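Local coordinates for sister chromatid cohesion protein (PDB 5T8V) that probably acts as a cohesin loader that binds chromatin, this chain being the C-terminal, HEAT-repeat part of the Scc2 protein, at residues A[1159-1167]-A[1188-1199]; A[1245-1253]-A[1286-1297]. One frame throughout, in Å; residues are numbered along the deposited sequence.

Contact 1: A[1159-1167]-A[1188-1199]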
loop_
_atom_site.group_PDB
_atom_site.type_symbol
_atom_site.label_atom_id
_atom_site.label_comp_id
_atom_site.label_asym_id
_atom_site.label_seq_id
_atom_site.Cartn_x
_atom_site.Cartn_y
_atom_site.Cartn_z
ATOM N N PRO A 1159 -27.518 32.002 -27.945
ATOM C CA PRO A 1159 -26.464 30.975 -27.900
ATOM C C PRO A 1159 -25.774 30.738 -29.233
ATOM O O PRO A 1159 -24.664 30.192 -29.247
ATOM C CB PRO A 1159 -27.214 29.722 -27.428
ATOM C CG PRO A 1159 -28.642 29.972 -27.782
ATOM C CD PRO A 1159 -28.846 31.447 -27.638
ATOM N N LYS A 1160 -26.390 31.119 -30.355
ATOM C CA LYS A 1160 -25.735 30.948 -31.647
ATOM C C LYS A 1160 -24.502 31.836 -31.763
ATOM O O LYS A 1160 -23.468 31.410 -32.288
ATOM C CB LYS A 1160 -26.717 31.248 -32.778
ATOM C CG LYS A 1160 -27.843 30.238 -32.897
ATOM C CD LYS A 1160 -28.771 30.558 -34.057
ATOM C CE LYS A 1160 -29.865 29.508 -34.194
ATOM N NZ LYS A 1160 -30.780 29.789 -35.337
ATOM N N GLU A 1161 -24.591 33.072 -31.271
ATOM C CA GLU A 1161 -23.496 34.029 -31.359
ATOM C C GLU A 1161 -22.353 33.719 -30.402
ATOM O O GLU A 1161 -21.376 34.476 -30.379
ATOM C CB GLU A 1161 -24.018 35.438 -31.076
ATOM C CG GLU A 1161 -25.083 35.930 -32.046
ATOM C CD GLU A 1161 -25.759 37.206 -31.574
ATOM O OE1 GLU A 1161 -26.582 37.134 -30.638
ATOM O OE2 GLU A 1161 -25.459 38.282 -32.132
ATOM N N THR A 1162 -22.437 32.638 -29.627
ATOM C CA THR A 1162 -21.513 32.434 -28.517
ATOM C C THR A 1162 -20.938 31.022 -28.495
ATOM O O THR A 1162 -19.775 30.830 -28.129
ATOM C CB THR A 1162 -22.234 32.736 -27.197
ATOM O OG1 THR A 1162 -22.625 34.113 -27.171
ATOM C CG2 THR A 1162 -21.348 32.456 -26.010
ATOM N N GLY A 1163 -21.738 30.032 -28.883
ATOM C CA GLY A 1163 -21.342 28.640 -28.772
ATOM C C GLY A 1163 -19.971 28.312 -29.330
ATOM O O GLY A 1163 -19.087 27.858 -28.598
ATOM N N VAL A 1164 -19.783 28.538 -30.633
ATOM C CA VAL A 1164 -18.539 28.146 -31.292
ATOM C C VAL A 1164 -17.341 28.791 -30.613
ATOM O O VAL A 1164 -16.265 28.190 -30.522
ATOM C CB VAL A 1164 -18.599 28.499 -32.790
ATOM C CG1 VAL A 1164 -17.236 28.302 -33.454
ATOM C CG2 VAL A 1164 -19.653 27.652 -33.489
ATOM N N THR A 1165 -17.501 30.021 -30.123
ATOM C CA THR A 1165 -16.381 30.711 -29.494
ATOM C C THR A 1165 -15.922 29.978 -28.240
ATOM O O THR A 1165 -14.724 29.745 -28.050
ATOM C CB THR A 1165 -16.763 32.158 -29.168
ATOM O OG1 THR A 1165 -17.009 32.872 -30.387
ATOM C CG2 THR A 1165 -15.642 32.861 -28.396
ATOM N N PHE A 1166 -16.860 29.606 -27.366
ATOM C CA PHE A 1166 -16.481 28.918 -26.135
ATOM C C PHE A 1166 -16.013 27.495 -26.417
ATOM O O PHE A 1166 -15.066 27.012 -25.785
ATOM C CB PHE A 1166 -17.646 28.913 -25.148
ATOM C CG PHE A 1166 -17.791 30.194 -24.377
ATOM C CD1 PHE A 1166 -16.811 30.597 -23.486
ATOM C CD2 PHE A 1166 -18.907 30.989 -24.537
ATOM C CE1 PHE A 1166 -16.943 31.777 -22.773
ATOM C CE2 PHE A 1166 -19.045 32.170 -23.826
ATOM C CZ PHE A 1166 -18.063 32.563 -22.944
ATOM N N ILE A 1167 -16.665 26.808 -27.357
ATOM C CA ILE A 1167 -16.181 25.497 -27.779
ATOM C C ILE A 1167 -14.733 25.601 -28.241
ATOM O O ILE A 1167 -13.921 24.697 -28.002
ATOM C CB ILE A 1167 -17.088 24.922 -28.883
ATOM C CG1 ILE A 1167 -18.508 24.715 -28.349
ATOM C CG2 ILE A 1167 -16.528 23.602 -29.406
ATOM C CD1 ILE A 1167 -19.524 24.346 -29.413
ATOM N N LEU A 1188 -24.040 25.601 -21.845
ATOM C CA LEU A 1188 -24.750 25.994 -23.055
ATOM C C LEU A 1188 -25.298 24.777 -23.789
ATOM O O LEU A 1188 -26.436 24.795 -24.273
ATOM C CB LEU A 1188 -23.821 26.806 -23.957
ATOM C CG LEU A 1188 -24.455 27.491 -25.165
ATOM C CD1 LEU A 1188 -23.691 28.767 -25.495
ATOM C CD2 LEU A 1188 -24.482 26.563 -26.370
ATOM N N HIS A 1189 -24.504 23.709 -23.887
ATOM C CA HIS A 1189 -25.010 22.473 -24.475
ATOM C C HIS A 1189 -26.120 21.877 -23.619
ATOM O O HIS A 1189 -27.098 21.336 -24.150
ATOM C CB HIS A 1189 -23.872 21.467 -24.649
ATOM C CG HIS A 1189 -24.340 20.071 -24.929
ATOM N ND1 HIS A 1189 -24.626 19.168 -23.927
ATOM C CD2 HIS A 1189 -24.572 19.425 -26.096
ATOM C CE1 HIS A 1189 -25.014 18.026 -24.466
ATOM N NE2 HIS A 1189 -24.990 18.155 -25.780
ATOM N N THR A 1190 -25.988 21.968 -22.294
ATOM C CA THR A 1190 -27.028 21.458 -21.405
ATOM C C THR A 1190 -28.371 22.111 -21.708
ATOM O O THR A 1190 -29.394 21.428 -21.830
ATOM C CB THR A 1190 -26.633 21.693 -19.944
ATOM O OG1 THR A 1190 -25.461 20.927 -19.634
ATOM C CG2 THR A 1190 -27.762 21.293 -18.992
ATOM N N LYS A 1191 -28.385 23.437 -21.840
ATOM C CA LYS A 1191 -29.636 24.153 -22.056
ATOM C C LYS A 1191 -30.032 24.240 -23.525
ATOM O O LYS A 1191 -31.227 24.336 -23.826
ATOM C CB LYS A 1191 -29.542 25.568 -21.480
ATOM C CG LYS A 1191 -28.920 25.638 -20.097
ATOM C CD LYS A 1191 -29.348 26.899 -19.365
ATOM C CE LYS A 1191 -28.213 27.511 -18.567
ATOM N NZ LYS A 1191 -27.324 28.335 -19.433
ATOM N N HIS A 1192 -29.067 24.204 -24.447
ATOM C CA HIS A 1192 -29.334 24.431 -25.865
ATOM C C HIS A 1192 -28.562 23.427 -26.727
ATOM O O HIS A 1192 -27.683 23.773 -27.509
ATOM C CB HIS A 1192 -28.978 25.867 -26.247
ATOM C CG HIS A 1192 -29.672 26.905 -25.420
ATOM N ND1 HIS A 1192 -29.007 27.969 -24.849
ATOM C CD2 HIS A 1192 -30.973 27.045 -25.072
ATOM C CE1 HIS A 1192 -29.868 28.718 -24.183
ATOM N NE2 HIS A 1192 -31.068 28.179 -24.302
ATOM N N GLU A 1193 -28.905 22.144 -26.587
ATOM C CA GLU A 1193 -28.324 21.122 -27.453
ATOM C C GLU A 1193 -28.852 21.250 -28.877
ATOM O O GLU A 1193 -28.099 21.087 -29.849
ATOM C CB GLU A 1193 -28.633 19.736 -26.886
ATOM C CG GLU A 1193 -28.143 18.567 -27.732
ATOM C CD GLU A 1193 -28.758 17.248 -27.305
ATOM O OE1 GLU A 1193 -28.025 16.394 -26.765
ATOM O OE2 GLU A 1193 -29.980 17.068 -27.503
ATOM N N THR A 1194 -30.146 21.553 -29.012
ATOM C CA THR A 1194 -30.789 21.644 -30.318
ATOM C C THR A 1194 -29.998 22.515 -31.286
ATOM O O THR A 1194 -29.986 22.247 -32.494
ATOM C CB THR A 1194 -32.206 22.205 -30.152
ATOM O OG1 THR A 1194 -32.926 21.414 -29.197
ATOM C CG2 THR A 1194 -32.960 22.199 -31.476
ATOM N N VAL A 1195 -29.336 23.554 -30.784
ATOM C CA VAL A 1195 -28.655 24.501 -31.660
ATOM C C VAL A 1195 -27.200 24.113 -31.901
ATOM O O VAL A 1195 -26.675 24.342 -32.995
ATOM C CB VAL A 1195 -28.755 25.923 -31.081
ATOM C CG1 VAL A 1195 -27.986 26.036 -29.770
ATOM C CG2 VAL A 1195 -28.259 26.944 -32.090
ATOM N N ILE A 1196 -26.528 23.539 -30.901
ATOM C CA ILE A 1196 -25.130 23.168 -31.079
ATOM C C ILE A 1196 -25.010 21.935 -31.959
ATOM O O ILE A 1196 -23.984 21.735 -32.619
ATOM C CB ILE A 1196 -24.455 22.960 -29.710
ATOM C CG1 ILE A 1196 -24.533 24.246 -28.876
ATOM C CG2 ILE A 1196 -23.000 22.516 -29.881
ATOM C CD1 ILE A 1196 -23.907 25.471 -29.543
ATOM N N GLU A 1197 -26.044 21.091 -31.996
ATOM C CA GLU A 1197 -26.014 19.960 -32.915
ATOM C C GLU A 1197 -25.936 20.403 -34.371
ATOM O O GLU A 1197 -25.537 19.609 -35.228
ATOM C CB GLU A 1197 -27.244 19.077 -32.706
ATOM C CG GLU A 1197 -27.252 18.341 -31.380
ATOM C CD GLU A 1197 -28.511 17.522 -31.180
ATOM O OE1 GLU A 1197 -29.423 17.611 -32.031
ATOM O OE2 GLU A 1197 -28.590 16.784 -30.176
ATOM N N ARG A 1198 -26.298 21.653 -34.667
ATOM C CA ARG A 1198 -26.295 22.165 -36.031
ATOM C C ARG A 1198 -25.033 22.946 -36.379
ATOM O O ARG A 1198 -24.785 23.187 -37.565
ATOM C CB ARG A 1198 -27.519 23.062 -36.260
ATOM C CG ARG A 1198 -28.842 22.310 -36.253
ATOM C CD ARG A 1198 -30.028 23.250 -36.396
ATOM N NE ARG A 1198 -30.166 24.142 -35.249
ATOM C CZ ARG A 1198 -31.167 25.003 -35.086
ATOM N NH1 ARG A 1198 -32.128 25.094 -35.995
ATOM N NH2 ARG A 1198 -31.209 25.775 -34.008
ATOM N N GLU A 1199 -24.236 23.345 -35.388
ATOM C CA GLU A 1199 -23.009 24.089 -35.649
ATOM C C GLU A 1199 -21.784 23.243 -35.329
ATOM O O GLU A 1199 -20.854 23.713 -34.666
ATOM C CB GLU A 1199 -22.989 25.388 -34.841
ATOM C CG GLU A 1199 -24.002 26.423 -35.310
ATOM C CD GLU A 1199 -23.711 27.811 -34.773
ATOM O OE1 GLU A 1199 -22.921 27.925 -33.812
ATOM O OE2 GLU A 1199 -24.265 28.788 -35.319
#

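Contact 2: A[1245-1253]-A[1286-1297]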
loop_
_atom_site.group_PDB
_atom_site.type_symbol
_atom_site.label_atom_id
_atom_site.label_comp_id
_atom_site.label_asym_id
_atom_site.label_seq_id
_atom_site.Cartn_x
_atom_site.Cartn_y
_atom_site.Cartn_z
ATOM N N ARG A 1245 -23.993 11.346 -30.520
ATOM C CA ARG A 1245 -22.536 11.328 -30.495
ATOM C C ARG A 1245 -21.982 10.619 -31.725
ATOM O O ARG A 1245 -21.067 11.124 -32.387
ATOM C CB ARG A 1245 -22.053 10.659 -29.206
ATOM C CG ARG A 1245 -20.570 10.341 -29.169
ATOM C CD ARG A 1245 -20.088 10.164 -27.734
ATOM N NE ARG A 1245 -18.809 9.462 -27.659
ATOM C CZ ARG A 1245 -18.064 9.372 -26.560
ATOM N NH1 ARG A 1245 -18.457 9.949 -25.432
ATOM N NH2 ARG A 1245 -16.916 8.710 -26.592
ATOM N N VAL A 1246 -22.541 9.450 -32.058
ATOM C CA VAL A 1246 -22.108 8.711 -33.245
ATOM C C VAL A 1246 -22.000 9.651 -34.438
ATOM O O VAL A 1246 -20.939 9.782 -35.060
ATOM C CB VAL A 1246 -23.076 7.551 -33.544
ATOM C CG1 VAL A 1246 -22.779 6.927 -34.912
ATOM C CG2 VAL A 1246 -22.989 6.494 -32.461
ATOM N N LYS A 1247 -23.104 10.323 -34.772
ATOM C CA LYS A 1247 -23.115 11.168 -35.959
ATOM C C LYS A 1247 -21.982 12.183 -35.923
ATOM O O LYS A 1247 -21.347 12.450 -36.950
ATOM C CB LYS A 1247 -24.466 11.874 -36.097
ATOM C CG LYS A 1247 -24.636 12.640 -37.407
ATOM C CD LYS A 1247 -24.519 11.721 -38.622
ATOM C CE LYS A 1247 -24.759 12.469 -39.922
ATOM N NZ LYS A 1247 -23.725 13.514 -40.165
ATOM N N PHE A 1248 -21.704 12.753 -34.748
ATOM C CA PHE A 1248 -20.589 13.685 -34.635
ATOM C C PHE A 1248 -19.320 13.060 -35.198
ATOM O O PHE A 1248 -18.683 13.613 -36.103
ATOM C CB PHE A 1248 -20.388 14.106 -33.178
ATOM C CG PHE A 1248 -19.150 14.925 -32.953
ATOM C CD1 PHE A 1248 -19.086 16.239 -33.383
ATOM C CD2 PHE A 1248 -18.049 14.379 -32.314
ATOM C CE1 PHE A 1248 -17.948 16.994 -33.181
ATOM C CE2 PHE A 1248 -16.908 15.129 -32.107
ATOM C CZ PHE A 1248 -16.856 16.439 -32.542
ATOM N N LEU A 1249 -18.950 11.886 -34.681
ATOM C CA LEU A 1249 -17.829 11.147 -35.250
ATOM C C LEU A 1249 -17.972 11.036 -36.761
ATOM O O LEU A 1249 -17.058 11.392 -37.514
ATOM C CB LEU A 1249 -17.738 9.758 -34.612
ATOM C CG LEU A 1249 -17.451 9.710 -33.111
ATOM C CD1 LEU A 1249 -17.479 8.272 -32.617
ATOM C CD2 LEU A 1249 -16.112 10.360 -32.789
ATOM N N GLU A 1250 -19.129 10.564 -37.227
ATOM C CA GLU A 1250 -19.343 10.457 -38.663
ATOM C C GLU A 1250 -19.112 11.799 -39.344
ATOM O O GLU A 1250 -18.427 11.871 -40.373
ATOM C CB GLU A 1250 -20.750 9.934 -38.947
ATOM C CG GLU A 1250 -20.952 8.489 -38.520
ATOM C CD GLU A 1250 -22.315 7.950 -38.901
ATOM O OE1 GLU A 1250 -23.230 8.764 -39.151
ATOM O OE2 GLU A 1250 -22.470 6.712 -38.953
ATOM N N LYS A 1251 -19.645 12.881 -38.769
ATOM C CA LYS A 1251 -19.433 14.196 -39.361
ATOM C C LYS A 1251 -17.946 14.505 -39.476
ATOM O O LYS A 1251 -17.490 15.014 -40.508
ATOM C CB LYS A 1251 -20.152 15.269 -38.540
ATOM C CG LYS A 1251 -20.033 16.688 -39.105
ATOM C CD LYS A 1251 -20.351 16.768 -40.601
ATOM C CE LYS A 1251 -21.750 16.252 -40.933
ATOM N NZ LYS A 1251 -22.829 17.099 -40.345
ATOM N N LEU A 1252 -17.169 14.189 -38.435
ATOM C CA LEU A 1252 -15.720 14.326 -38.534
ATOM C C LEU A 1252 -15.208 13.642 -39.792
ATOM O O LEU A 1252 -14.517 14.256 -40.612
ATOM C CB LEU A 1252 -15.043 13.740 -37.293
ATOM C CG LEU A 1252 -14.955 14.630 -36.057
ATOM C CD1 LEU A 1252 -14.628 13.794 -34.830
ATOM C CD2 LEU A 1252 -13.902 15.701 -36.267
ATOM N N VAL A 1253 -15.564 12.367 -39.969
ATOM C CA VAL A 1253 -15.151 11.643 -41.168
ATOM C C VAL A 1253 -15.604 12.388 -42.415
ATOM O O VAL A 1253 -14.844 12.536 -43.380
ATOM C CB VAL A 1253 -15.699 10.202 -41.136
ATOM C CG1 VAL A 1253 -15.303 9.445 -42.400
ATOM C CG2 VAL A 1253 -15.198 9.468 -39.900
ATOM N N PHE A 1286 -9.523 8.760 -28.400
ATOM C CA PHE A 1286 -10.743 9.482 -28.053
ATOM C C PHE A 1286 -11.420 8.962 -26.789
ATOM O O PHE A 1286 -12.325 9.616 -26.260
ATOM C CB PHE A 1286 -11.744 9.407 -29.216
ATOM C CG PHE A 1286 -11.943 10.708 -29.957
ATOM C CD1 PHE A 1286 -11.934 11.926 -29.295
ATOM C CD2 PHE A 1286 -12.156 10.701 -31.327
ATOM C CE1 PHE A 1286 -12.122 13.110 -29.988
ATOM C CE2 PHE A 1286 -12.345 11.881 -32.021
ATOM C CZ PHE A 1286 -12.329 13.086 -31.350
ATOM N N GLU A 1287 -11.008 7.796 -26.295
ATOM C CA GLU A 1287 -11.678 7.152 -25.168
ATOM C C GLU A 1287 -13.157 6.920 -25.488
ATOM O O GLU A 1287 -14.060 7.438 -24.826
ATOM C CB GLU A 1287 -11.514 7.975 -23.883
ATOM C CG GLU A 1287 -10.192 7.769 -23.159
ATOM C CD GLU A 1287 -10.058 6.378 -22.568
ATOM O OE1 GLU A 1287 -9.865 5.413 -23.339
ATOM O OE2 GLU A 1287 -10.153 6.247 -21.330
ATOM N N TYR A 1288 -13.388 6.128 -26.531
ATOM C CA TYR A 1288 -14.747 5.780 -26.922
ATOM C C TYR A 1288 -15.418 4.976 -25.813
ATOM O O TYR A 1288 -14.773 4.203 -25.099
ATOM C CB TYR A 1288 -14.735 4.983 -28.228
ATOM C CG TYR A 1288 -14.030 5.688 -29.366
ATOM C CD1 TYR A 1288 -14.720 6.551 -30.208
ATOM C CD2 TYR A 1288 -12.675 5.492 -29.597
ATOM C CE1 TYR A 1288 -14.079 7.198 -31.248
ATOM C CE2 TYR A 1288 -12.025 6.135 -30.634
ATOM C CZ TYR A 1288 -12.732 6.985 -31.457
ATOM O OH TYR A 1288 -12.088 7.628 -32.491
ATOM N N VAL A 1289 -16.730 5.164 -25.671
ATOM C CA VAL A 1289 -17.487 4.566 -24.576
ATOM C C VAL A 1289 -18.391 3.433 -25.038
ATOM O O VAL A 1289 -19.044 2.797 -24.200
ATOM C CB VAL A 1289 -18.301 5.634 -23.816
ATOM C CG1 VAL A 1289 -19.513 6.099 -24.624
ATOM C CG2 VAL A 1289 -18.711 5.128 -22.431
ATOM N N THR A 1290 -18.445 3.149 -26.339
ATOM C CA THR A 1290 -19.177 1.994 -26.844
ATOM C C THR A 1290 -18.437 1.439 -28.051
ATOM O O THR A 1290 -17.715 2.163 -28.741
ATOM C CB THR A 1290 -20.619 2.337 -27.244
ATOM O OG1 THR A 1290 -20.612 3.330 -28.275
ATOM C CG2 THR A 1290 -21.413 2.849 -26.052
ATOM N N VAL A 1291 -18.619 0.140 -28.299
ATOM C CA VAL A 1291 -18.074 -0.454 -29.514
ATOM C C VAL A 1291 -18.931 -0.120 -30.729
ATOM O O VAL A 1291 -18.463 -0.259 -31.865
ATOM C CB VAL A 1291 -17.926 -1.981 -29.388
ATOM C CG1 VAL A 1291 -16.997 -2.332 -28.235
ATOM C CG2 VAL A 1291 -19.280 -2.644 -29.212
ATOM N N GLY A 1292 -20.175 0.315 -30.522
ATOM C CA GLY A 1292 -21.001 0.727 -31.645
ATOM C C GLY A 1292 -20.566 2.059 -32.225
ATOM O O GLY A 1292 -20.609 2.260 -33.442
ATOM N N GLU A 1293 -20.143 2.988 -31.364
ATOM C CA GLU A 1293 -19.625 4.267 -31.841
ATOM C C GLU A 1293 -18.389 4.063 -32.708
ATOM O O GLU A 1293 -18.321 4.552 -33.839
ATOM C CB GLU A 1293 -19.299 5.178 -30.657
ATOM C CG GLU A 1293 -20.510 5.815 -29.997
ATOM C CD GLU A 1293 -20.136 6.666 -28.802
ATOM O OE1 GLU A 1293 -18.925 6.871 -28.575
ATOM O OE2 GLU A 1293 -21.053 7.132 -28.090
ATOM N N ILE A 1294 -17.396 3.343 -32.184
ATOM C CA ILE A 1294 -16.163 3.124 -32.935
ATOM C C ILE A 1294 -16.411 2.230 -34.143
ATOM O O ILE A 1294 -15.752 2.384 -35.178
ATOM C CB ILE A 1294 -15.070 2.540 -32.018
ATOM C CG1 ILE A 1294 -13.800 2.250 -32.821
ATOM C CG2 ILE A 1294 -15.559 1.275 -31.332
ATOM C CD1 ILE A 1294 -12.604 1.883 -31.967
ATOM N N HIS A 1295 -17.348 1.286 -34.041
ATOM C CA HIS A 1295 -17.650 0.426 -35.183
ATOM C C HIS A 1295 -18.272 1.230 -36.317
ATOM O O HIS A 1295 -17.892 1.075 -37.483
ATOM C CB HIS A 1295 -18.576 -0.715 -34.758
ATOM C CG HIS A 1295 -18.919 -1.657 -35.871
ATOM N ND1 HIS A 1295 -17.968 -2.393 -36.542
ATOM C CD2 HIS A 1295 -20.110 -1.981 -36.429
ATOM C CE1 HIS A 1295 -18.556 -3.132 -37.466
ATOM N NE2 HIS A 1295 -19.856 -2.900 -37.419
ATOM N N SER A 1296 -19.235 2.096 -35.994
ATOM C CA SER A 1296 -19.806 2.973 -37.009
ATOM C C SER A 1296 -18.773 3.966 -37.523
ATOM O O SER A 1296 -18.835 4.379 -38.687
ATOM C CB SER A 1296 -21.018 3.711 -36.443
ATOM O OG SER A 1296 -22.007 2.797 -36.001
ATOM N N LEU A 1297 -17.818 4.352 -36.675
ATOM C CA LEU A 1297 -16.764 5.267 -37.099
ATOM C C LEU A 1297 -15.870 4.617 -38.148
ATOM O O LEU A 1297 -15.691 5.154 -39.246
ATOM C CB LEU A 1297 -15.944 5.711 -35.885
ATOM C CG LEU A 1297 -14.676 6.523 -36.173
ATOM C CD1 LEU A 1297 -14.999 7.777 -36.968
ATOM C CD2 LEU A 1297 -13.968 6.879 -34.873
#

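Contact 1: A[1159-1167]-A[1188-1199]
Pro1159 sets its CB and CG against the His1192 ring, CG lying 3.6 Å from ND1, with the two side chains crossing at about a right angle. Lys1191 CB sits 4.0 Å above one face of the same ring, over its centre. With an alanine in place of His1192, the proline's CB and CG would probably lose the ring they lie against, opening a gap there. Deeper in, the bare CA of Gly1163 forms the hollow: with no side chain there, Leu1188 CD1 comes to 4.0 Å from Gly1163 CA and Ile1196 CD1 to 4.1 Å. Ile1167 CD1 meets Ile1196 CG2 as the two chains run by one another in opposing senses. On the outer side, Val1195 CG2 bears on CG and CE of the extended Lys1160, whose NZ lies 4.2 Å from the like-charged Arg1198 NH2. At Val1164, chi1 171° sets CG1 anti to the backbone N and leaves CG2 to meet Glu1199 OE1. Mostly van der Waals contacts thus seat the start of helix 1163-1169 and its preceding turn on the end of helix 1175-1191 and on short helix 1193-1196, a packing joint in an all-helical HEAT-repeat protein. Phe1166 and Leu1188 also touch helix 1139-1154, and His1189 rests on helix 1231-1240.

Contact 2: A[1245-1253]-A[1286-1297]
Arg1245 opens the contact with a salt bridge to Glu1293, NE standing 2.8 Å from OE1. The side chains cross at about a right angle and the guanidinium and carboxylate planes lie 35° apart, so the pair is not a flat two-pronged match. With CG anti to the backbone N (chi1 169°) and the chain extended to NE, the arginine reaches across to the loop before helix 1291-1319: Val1289 CG1 covers one guanidinium face and Glu1287 O lies at its edge, 3.6 Å from NH2. Val1246 follows, its CG2 against Glu1293 CG at 3.6 Å and its CG1 against Ser1296 CB. Leu1249 spreads its side-chain carbons over several residues. Its CD1 meets the edge of the Tyr1288 ring at CE1, 3.8 Å away, while CD2 approaches Phe1286 CE2 and CB approaches Leu1297 CD1. That tyrosine ring is held between Phe1286 CB on one face and Ile1294 CB on the other, and its OH bonds to Leu1283 O. Leu1252 CD1 then comes to Phe1286 CE2 at 4.1 Å, and Val1253 CG2 closes on Leu1297 CD1. Thr1290 N-caps the second helix, OG1 accepting from Glu1293 N at 3.1 Å. The axes of 1245-1253 and 1291-1297 approach to 9.2 Å at 24°, a near-parallel pairing consistent with that of like helices in successive HEAT repeats.

How the contacts relate
Contact 1 closes before contact 2 opens, so the two follow in series along the chain, both within the sister chromatid cohesion C-terminal region of the protein. Their centres are 20 Å apart and their nearest atoms about 6 Å apart, without touching. Both contacts touch helix 1231-1240: His1189 and Glu1193 of contact 1 meet it, and so do Arg1245, Phe1248, Leu1249 and Phe1286 of contact 2, all four on Met1234. Contact 1 is partly buried and has no salt bridge between its segments, whereas contact 2 is buried and has one. The contacts' centres lie 46 and 38 Å from that of the chain, on the same side.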